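Local coordinates for F5/8 type C domain protein (Clostridium perfringens, PDB 7JRM) that probably binds carbohydrate through a calcium-containing binding module of ZmpB, an O-glycopeptidase adapted to recognise and cleave mucins, at residues A[12-26]-A[72-84]. Residues are numbered along the deposited sequence; the frame is centred on the assembly and turned at random. Where two conformers were deposited one is given.
Sequences ENLAYSMDEKVDLMK and ECSRTIAVTDKET
Leu14, Ala15 and Tyr16 pair in parallel with Ile77, Ala78 and Val79, the strand axes 18° apart, and the backbone ladder runs from Leu14 N bonded to Thr76 O through to Thr80 N bonded to Tyr16 O at 2.7 Å. Asn13 begins the pairing with its amide, whose OD1 takes the nearly straight bond from Thr76 N (3.0 Å, 174°) that a backbone carbonyl would otherwise receive. Arg75 suits its place because a long side chain ending in a flat group with several N-H donors can reach several carbonyls: with CG between backbone N and carbonyl carbon (chi1 58°) and a bend at chi2, its guanidinium meets Glu12 O from NH1 at 3.0 Å, Leu24 O from NH2 at 2.9 Å and Lys26 O from both nitrogens, 2.7 Å from NH2. All three oxygens lie close to its plane, fixing its rotation and tying the turn at 23-26 to the strand, while Leu14 CD1 rests on one face, 3.4 Å from Arg75 NH1. Beyond it, branched Ile77 touches strand and returning loop with different branches: CG2 meets the Tyr16 ring edge at CD2 (3.8 Å), and CD1 meets Leu24 CD2. Val22 lays its CA over the ring face. Strand 14-16 edges the Ig-like domain's mixed sheet, with 70-79 between it and 55-64; on the opposite side, small Ala15 packs on Val191 of strand 188-193 and Asp147 of 145-152, and Ala78 on Ile145 of 145-152.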
ATOM      1  N   GLU A  12      14.473   9.041  30.620  0.60 27.44           N
ATOM      2  CA  GLU A  12      15.208   7.795  30.476  0.60 28.54           C
ATOM      3  C   GLU A  12      15.289   7.389  29.009  0.60 24.54           C
ATOM      4  O   GLU A  12      14.553   7.896  28.157  0.60 24.54           O
ATOM      5  CB  GLU A  12      14.552   6.677  31.296  0.60 28.42           C
ATOM      6  CG  GLU A  12      14.476   6.973  32.784  0.60 29.21           C
ATOM      7  CD  GLU A  12      13.982   5.791  33.594  0.60 28.25           C
ATOM      8  OE1 GLU A  12      13.328   4.897  33.015  0.60 29.00           O
ATOM      9  OE2 GLU A  12      14.248   5.757  34.814  0.60 27.14           O
ATOM     10  N   ASN A  13      16.201   6.463  28.725  1.00 24.05           N
ATOM     11  CA  ASN A  13      16.386   5.986  27.362  1.00 22.78           C
ATOM     12  C   ASN A  13      15.183   5.166  26.912  1.00 20.46           C
ATOM     13  O   ASN A  13      14.643   4.354  27.668  1.00 21.01           O
ATOM     14  CB  ASN A  13      17.661   5.150  27.263  1.00 18.47           C
ATOM     15  CG  ASN A  13      18.920   5.988  27.390  1.00 21.94           C
ATOM     16  OD1 ASN A  13      18.916   7.184  27.101  1.00 23.77           O
ATOM     17  ND2 ASN A  13      20.007   5.358  27.821  1.00 24.52           N
ATOM     18  N   LEU A  14      14.766   5.382  25.667  1.00 20.96           N
ATOM     19  CA  LEU A  14      13.605   4.718  25.097  1.00 19.97           C
ATOM     20  C   LEU A  14      14.005   3.912  23.868  1.00 22.52           C
ATOM     21  O   LEU A  14      15.086   4.094  23.301  1.00 17.83           O
ATOM     22  CB  LEU A  14      12.516   5.730  24.714  1.00 23.37           C
ATOM     23  CG  LEU A  14      11.615   6.260  25.829  1.00 26.87           C
ATOM     24  CD1 LEU A  14      10.752   7.394  25.304  1.00 29.86           C
ATOM     25  CD2 LEU A  14      10.751   5.147  26.399  1.00 28.01           C
ATOM     26  N   ALA A  15      13.107   3.017  23.459  1.00 18.68           N
ATOM     27  CA  ALA A  15      13.285   2.213  22.259  1.00 21.19           C
ATOM     28  C   ALA A  15      11.933   2.011  21.594  1.00 19.85           C
ATOM     29  O   ALA A  15      10.953   1.681  22.267  1.00 22.48           O
ATOM     30  CB  ALA A  15      13.926   0.858  22.581  1.00 20.01           C
ATOM     31  N   TYR A  16      11.885   2.211  20.279  1.00 25.20           N
ATOM     32  CA  TYR A  16      10.664   2.055  19.507  1.00 19.10           C
ATOM     33  C   TYR A  16      10.915   1.110  18.339  1.00 18.76           C
ATOM     34  O   TYR A  16      12.050   0.925  17.893  1.00 14.38           O
ATOM     35  CB  TYR A  16      10.149   3.402  18.979  1.00 21.08           C
ATOM     36  CG  TYR A  16       9.495   4.273  20.026  1.00 20.34           C
ATOM     37  CD1 TYR A  16       8.146   4.141  20.324  1.00 23.65           C
ATOM     38  CD2 TYR A  16      10.225   5.237  20.709  1.00 22.89           C
ATOM     39  CE1 TYR A  16       7.543   4.940  21.278  1.00 28.90           C
ATOM     40  CE2 TYR A  16       9.631   6.041  21.664  1.00 25.93           C
ATOM     41  CZ  TYR A  16       8.290   5.887  21.944  1.00 29.89           C
ATOM     42  OH  TYR A  16       7.696   6.685  22.894  1.00 31.49           O
ATOM     43  N   SER A  17       9.835   0.507  17.850  1.00 18.89           N
ATOM     44  CA  SER A  17       9.902  -0.351  16.680  1.00 23.39           C
ATOM     45  C   SER A  17       9.661   0.478  15.418  1.00 24.45           C
ATOM     46  O   SER A  17       9.451   1.692  15.470  1.00 26.20           O
ATOM     47  CB  SER A  17       8.900  -1.500  16.801  1.00 22.88           C
ATOM     48  OG  SER A  17       7.652  -1.155  16.229  1.00 31.58           O
ATOM     49  N   MET A  18       9.690  -0.188  14.262  1.00 23.64           N
ATOM     50  CA  MET A  18       9.599   0.531  12.995  1.00 24.30           C
ATOM     51  C   MET A  18       8.199   1.079  12.744  1.00 29.90           C
ATOM     52  O   MET A  18       8.055   2.148  12.141  1.00 33.43           O
ATOM     53  CB  MET A  18      10.024  -0.379  11.842  1.00 23.62           C
ATOM     54  CG  MET A  18      11.509  -0.703  11.817  1.00 20.19           C
ATOM     55  SD  MET A  18      12.559   0.761  11.929  1.00 28.26           S
ATOM     56  CE  MET A  18      12.239   1.533  10.344  1.00 24.57           C
ATOM     57  N   ASP A  19       7.164   0.375  13.194  1.00 29.69           N
ATOM     58  CA  ASP A  19       5.787   0.762  12.914  1.00 30.18           C
ATOM     59  C   ASP A  19       5.164   1.618  14.009  1.00 30.22           C
ATOM     60  O   ASP A  19       4.026   2.070  13.846  1.00 30.98           O
ATOM     61  CB  ASP A  19       4.924  -0.485  12.691  1.00 33.90           C
ATOM     62  CG  ASP A  19       5.481  -1.394  11.614  1.00 33.18           C
ATOM     63  OD1 ASP A  19       5.185  -1.157  10.424  1.00 37.88           O
ATOM     64  OD2 ASP A  19       6.213  -2.345  11.958  1.00 31.40           O
ATOM     65  N   GLU A  20       5.870   1.855  15.109  1.00 29.88           N
ATOM     66  CA  GLU A  20       5.314   2.603  16.226  1.00 29.87           C
ATOM     67  C   GLU A  20       5.507   4.101  16.026  1.00 34.45           C
ATOM     68  O   GLU A  20       6.481   4.549  15.415  1.00 34.65           O
ATOM     69  CB  GLU A  20       5.958   2.163  17.541  1.00 30.90           C
ATOM     70  CG  GLU A  20       5.601   0.744  17.954  1.00 31.96           C
ATOM     71  CD  GLU A  20       6.412   0.257  19.140  1.00 29.22           C
ATOM     72  OE1 GLU A  20       7.629   0.533  19.186  1.00 25.87           O
ATOM     73  OE2 GLU A  20       5.830  -0.404  20.026  1.00 33.92           O
ATOM     74  N   LYS A  21       4.558   4.875  16.548  1.00 36.82           N
ATOM     75  CA  LYS A  21       4.623   6.329  16.476  1.00 36.23           C
ATOM     76  C   LYS A  21       5.512   6.850  17.598  1.00 34.40           C
ATOM     77  O   LYS A  21       5.230   6.622  18.779  1.00 32.90           O
ATOM     78  CB  LYS A  21       3.223   6.932  16.570  1.00 35.23           C
ATOM     79  CG  LYS A  21       3.187   8.446  16.443  1.00 27.38           C
ATOM     80  CD  LYS A  21       3.690   8.900  15.083  1.00 35.71           C
ATOM     81  CE  LYS A  21       3.219  10.310  14.762  1.00 38.28           C
ATOM     82  NZ  LYS A  21       3.890  10.857  13.550  1.00 43.30           N
ATOM     83  N   VAL A  22       6.583   7.548  17.232  1.00 36.65           N
ATOM     84  CA  VAL A  22       7.561   8.019  18.207  1.00 36.50           C
ATOM     85  C   VAL A  22       7.026   9.275  18.884  1.00 35.67           C
ATOM     86  O   VAL A  22       6.743  10.279  18.222  1.00 35.08           O
ATOM     87  CB  VAL A  22       8.919   8.284  17.543  1.00 33.92           C
ATOM     88  CG1 VAL A  22       9.770   9.198  18.415  1.00 32.20           C
ATOM     89  CG2 VAL A  22       9.643   6.973  17.276  1.00 30.62           C
ATOM     90  N   ASP A  23       6.879   9.215  20.205  1.00 35.40           N
ATOM     91  CA  ASP A  23       6.521  10.372  21.017  1.00 37.27           C
ATOM     92  C   ASP A  23       7.796  10.884  21.678  1.00 32.27           C
ATOM     93  O   ASP A  23       8.318  10.255  22.604  1.00 34.66           O
ATOM     94  CB  ASP A  23       5.463  10.006  22.056  1.00 32.89           C
ATOM     95  CG  ASP A  23       5.041  11.192  22.905  1.00 37.14           C
ATOM     96  OD1 ASP A  23       5.259  12.344  22.476  1.00 37.78           O
ATOM     97  OD2 ASP A  23       4.487  10.969  24.002  1.00 32.67           O
ATOM     98  N   LEU A  24       8.297  12.024  21.197  1.00 32.80           N
ATOM     99  CA  LEU A  24       9.558  12.560  21.698  1.00 32.97           C
ATOM    100  C   LEU A  24       9.469  13.012  23.149  1.00 31.74           C
ATOM    101  O   LEU A  24      10.508  13.203  23.789  1.00 31.60           O
ATOM    102  CB  LEU A  24      10.015  13.727  20.822  1.00 29.72           C
ATOM    103  CG  LEU A  24      10.508  13.370  19.420  1.00 36.44           C
ATOM    104  CD1 LEU A  24      10.955  14.620  18.689  1.00 39.18           C
ATOM    105  CD2 LEU A  24      11.637  12.354  19.486  1.00 30.85           C
ATOM    106  N   MET A  25       8.261  13.186  23.680  1.00 32.64           N
ATOM    107  CA  MET A  25       8.063  13.629  25.052  1.00 34.09           C
ATOM    108  C   MET A  25       7.664  12.492  25.984  1.00 34.86           C
ATOM    109  O   MET A  25       7.344  12.744  27.150  1.00 37.03           O
ATOM    110  CB  MET A  25       7.010  14.737  25.097  1.00 33.56           C
ATOM    111  CG  MET A  25       7.351  15.947  24.246  1.00 33.09           C
ATOM    112  SD  MET A  25       8.673  16.932  24.970  1.00 43.73           S
ATOM    113  CE  MET A  25       8.074  17.091  26.650  1.00 36.71           C
ATOM    114  N   LYS A  26       7.678  11.252  25.499  1.00 31.22           N
ATOM    115  CA  LYS A  26       7.294  10.111  26.321  1.00 33.02           C
ATOM    116  C   LYS A  26       8.317   9.898  27.431  1.00 33.49           C
ATOM    117  O   LYS A  26       9.510   9.724  27.161  1.00 34.06           O
ATOM    118  CB  LYS A  26       7.169   8.860  25.455  1.00 36.25           C
ATOM    119  CG  LYS A  26       6.981   7.570  26.239  1.00 33.42           C
ATOM    120  CD  LYS A  26       5.742   7.629  27.119  1.00 43.89           C
ATOM    121  CE  LYS A  26       5.142   6.247  27.313  1.00 45.65           C
ATOM    122  NZ  LYS A  26       3.783   6.314  27.917  1.00 46.37           N
ATOM    123  N   GLU A  72      18.402  21.106  32.451  1.00 47.66           N
ATOM    124  CA  GLU A  72      18.550  20.351  31.217  1.00 46.61           C
ATOM    125  C   GLU A  72      18.772  18.876  31.518  1.00 41.41           C
ATOM    126  O   GLU A  72      19.314  18.510  32.564  1.00 43.29           O
ATOM    127  CB  GLU A  72      19.714  20.881  30.367  1.00 46.11           C
ATOM    128  CG  GLU A  72      19.463  22.245  29.747  1.00 48.46           C
ATOM    129  CD  GLU A  72      20.741  22.916  29.287  1.00 49.55           C
ATOM    130  OE1 GLU A  72      21.830  22.472  29.708  1.00 52.74           O
ATOM    131  OE2 GLU A  72      20.657  23.889  28.507  1.00 50.04           O
ATOM    132  N   CYS A  73      18.341  18.035  30.581  1.00 43.67           N
ATOM    133  CA  CYS A  73      18.570  16.600  30.653  1.00 35.24           C
ATOM    134  C   CYS A  73      18.605  16.049  29.235  1.00 36.05           C
ATOM    135  O   CYS A  73      18.098  16.668  28.296  1.00 35.82           O
ATOM    136  CB  CYS A  73      17.494  15.892  31.487  1.00 35.59           C
ATOM    137  SG  CYS A  73      15.996  15.462  30.571  1.00 40.90           S
ATOM    138  N   SER A  74      19.214  14.874  29.088  1.00 25.75           N
ATOM    139  CA  SER A  74      19.387  14.263  27.779  1.00 32.91           C
ATOM    140  C   SER A  74      19.061  12.779  27.853  1.00 29.53           C
ATOM    141  O   SER A  74      19.302  12.123  28.870  1.00 26.71           O
ATOM    142  CB  SER A  74      20.816  14.459  27.252  1.00 29.31           C
ATOM    143  OG  SER A  74      21.083  13.593  26.163  1.00 37.07           O
ATOM    144  N   ARG A  75      18.508  12.260  26.760  1.00 26.91           N
ATOM    145  CA  ARG A  75      18.191  10.843  26.652  1.00 27.09           C
ATOM    146  C   ARG A  75      18.196  10.453  25.181  1.00 27.02           C
ATOM    147  O   ARG A  75      18.022  11.295  24.294  1.00 25.13           O
ATOM    148  CB  ARG A  75      16.839  10.513  27.302  1.00 26.70           C
ATOM    149  CG  ARG A  75      15.654  11.274  26.724  1.00 27.26           C
ATOM    150  CD  ARG A  75      14.896  10.439  25.701  1.00 20.95           C
ATOM    151  NE  ARG A  75      13.573  10.982  25.410  1.00 28.89           N
ATOM    152  CZ  ARG A  75      12.460  10.619  26.040  1.00 26.46           C
ATOM    153  NH1 ARG A  75      12.507   9.709  27.003  1.00 29.37           N
ATOM    154  NH2 ARG A  75      11.300  11.167  25.707  1.00 30.70           N
ATOM    155  N   THR A  76      18.397   9.164  24.932  1.00 20.50           N
ATOM    156  CA  THR A  76      18.441   8.629  23.581  1.00 21.89           C
ATOM    157  C   THR A  76      17.155   7.876  23.261  1.00 19.20           C
ATOM    158  O   THR A  76      16.528   7.279  24.139  1.00 20.19           O
ATOM    159  CB  THR A  76      19.644   7.700  23.395  1.00 19.94           C
ATOM    160  OG1 THR A  76      19.537   6.591  24.296  1.00 20.66           O
ATOM    161  CG2 THR A  76      20.942   8.449  23.665  1.00 22.70           C
ATOM    162  N   ILE A  77      16.767   7.912  21.988  1.00 22.50           N
ATOM    163  CA  ILE A  77      15.578   7.225  21.498  1.00 21.67           C
ATOM    164  C   ILE A  77      15.987   6.375  20.305  1.00 20.85           C
ATOM    165  O   ILE A  77      16.413   6.911  19.274  1.00 20.37           O
ATOM    166  CB  ILE A  77      14.458   8.203  21.109  1.00 24.06           C
ATOM    167  CG1 ILE A  77      13.990   8.995  22.333  1.00 25.03           C
ATOM    168  CG2 ILE A  77      13.295   7.456  20.474  1.00 19.64           C
ATOM    169  CD1 ILE A  77      12.801   9.890  22.065  1.00 28.17           C
ATOM    170  N   ALA A  78      15.855   5.060  20.439  1.00 22.49           N
ATOM    171  CA  ALA A  78      16.249   4.122  19.398  1.00 21.59           C
ATOM    172  C   ALA A  78      15.025   3.623  18.641  1.00 17.31           C
ATOM    173  O   ALA A  78      13.992   3.315  19.242  1.00 21.04           O
ATOM    174  CB  ALA A  78      17.013   2.938  19.992  1.00 17.66           C
ATOM    175  N   VAL A  79      15.150   3.547  17.320  1.00 22.05           N
ATOM    176  CA  VAL A  79      14.107   3.019  16.446  1.00 19.54           C
ATOM    177  C   VAL A  79      14.664   1.758  15.803  1.00 19.32           C
ATOM    178  O   VAL A  79      15.531   1.834  14.921  1.00 20.93           O
ATOM    179  CB  VAL A  79      13.669   4.039  15.386  1.00 25.76           C
ATOM    180  CG1 VAL A  79      12.613   3.436  14.473  1.00 23.00           C
ATOM    181  CG2 VAL A  79      13.147   5.305  16.054  1.00 23.42           C
ATOM    182  N   THR A  80      14.174   0.601  16.238  1.00 19.82           N
ATOM    183  CA  THR A  80      14.743  -0.687  15.874  1.00 19.37           C
ATOM    184  C   THR A  80      13.733  -1.522  15.096  1.00 20.01           C
ATOM    185  O   THR A  80      12.566  -1.153  14.945  1.00 17.59           O
ATOM    186  CB  THR A  80      15.207  -1.450  17.122  1.00 16.96           C
ATOM    187  OG1 THR A  80      14.074  -1.751  17.947  1.00 15.07           O
ATOM    188  CG2 THR A  80      16.194  -0.609  17.920  1.00 16.51           C
ATOM    189  N   ASP A  81      14.202  -2.669  14.602  1.00 17.67           N
ATOM    190  CA  ASP A  81      13.365  -3.569  13.817  1.00 19.25           C
ATOM    191  C   ASP A  81      13.375  -4.980  14.395  1.00 16.29           C
ATOM    192  O   ASP A  81      12.527  -5.321  15.227  1.00 19.80           O
ATOM    193  CB  ASP A  81      13.828  -3.595  12.359  1.00 18.18           C
ATOM    194  CG  ASP A  81      12.886  -4.376  11.460  1.00 21.88           C
ATOM    195  OD1 ASP A  81      11.704  -4.531  11.831  1.00 21.41           O
ATOM    196  OD2 ASP A  81      13.327  -4.835  10.386  1.00 18.05           O
ATOM    197  N   LYS A  82      14.324  -5.804  13.958  1.00 15.23           N
ATOM    198  CA  LYS A  82      14.377  -7.192  14.398  1.00 19.61           C
ATOM    199  C   LYS A  82      14.751  -7.278  15.873  1.00 19.55           C
ATOM    200  O   LYS A  82      15.616  -6.543  16.359  1.00 18.72           O
ATOM    201  CB  LYS A  82      15.381  -7.980  13.559  1.00 19.93           C
ATOM    202  CG  LYS A  82      15.026  -8.076  12.084  1.00 23.30           C
ATOM    203  CD  LYS A  82      13.564  -8.443  11.883  1.00 18.79           C
ATOM    204  CE  LYS A  82      13.287  -8.807  10.434  1.00 28.22           C
ATOM    205  NZ  LYS A  82      11.854  -8.615  10.076  1.00 20.46           N
ATOM    206  N   GLU A  83      14.094  -8.189  16.586  1.00 19.08           N
ATOM    207  CA  GLU A  83      14.341  -8.401  18.003  1.00 19.90           C
ATOM    208  C   GLU A  83      14.657  -9.866  18.259  1.00 23.55           C
ATOM    209  O   GLU A  83      14.166 -10.757  17.560  1.00 20.94           O
ATOM    210  CB  GLU A  83      13.139  -7.967  18.855  1.00 20.89           C
ATOM    211  CG  GLU A  83      12.802  -6.490  18.739  1.00 19.11           C
ATOM    212  CD  GLU A  83      11.477  -6.139  19.388  1.00 20.04           C
ATOM    213  OE1 GLU A  83      10.811  -7.052  19.918  1.00 14.47           O
ATOM    214  OE2 GLU A  83      11.104  -4.947  19.368  1.00 19.30           O
ATOM    215  N   THR A  84      15.490 -10.105  19.269  1.00 19.05           N
ATOM    216  CA  THR A  84      15.890 -11.449  19.666  1.00 20.25           C
ATOM    217  C   THR A  84      15.788 -11.557  21.179  1.00 17.27           C
ATOM    218  O   THR A  84      16.502 -10.855  21.902  1.00 20.75           O
ATOM    219  CB  THR A  84      17.316 -11.769  19.207  1.00 20.93           C
ATOM    220  OG1 THR A  84      17.430 -11.556  17.795  1.00 16.77           O
ATOM    221  CG2 THR A  84      17.665 -13.215  19.529  1.00 18.83           C
TER
HETATM  222  O   HOH W   1      20.747   9.190  27.860  1.00 28.75           O
HETATM  223  O   HOH W   2      17.707   4.533  23.285  1.00 14.44           O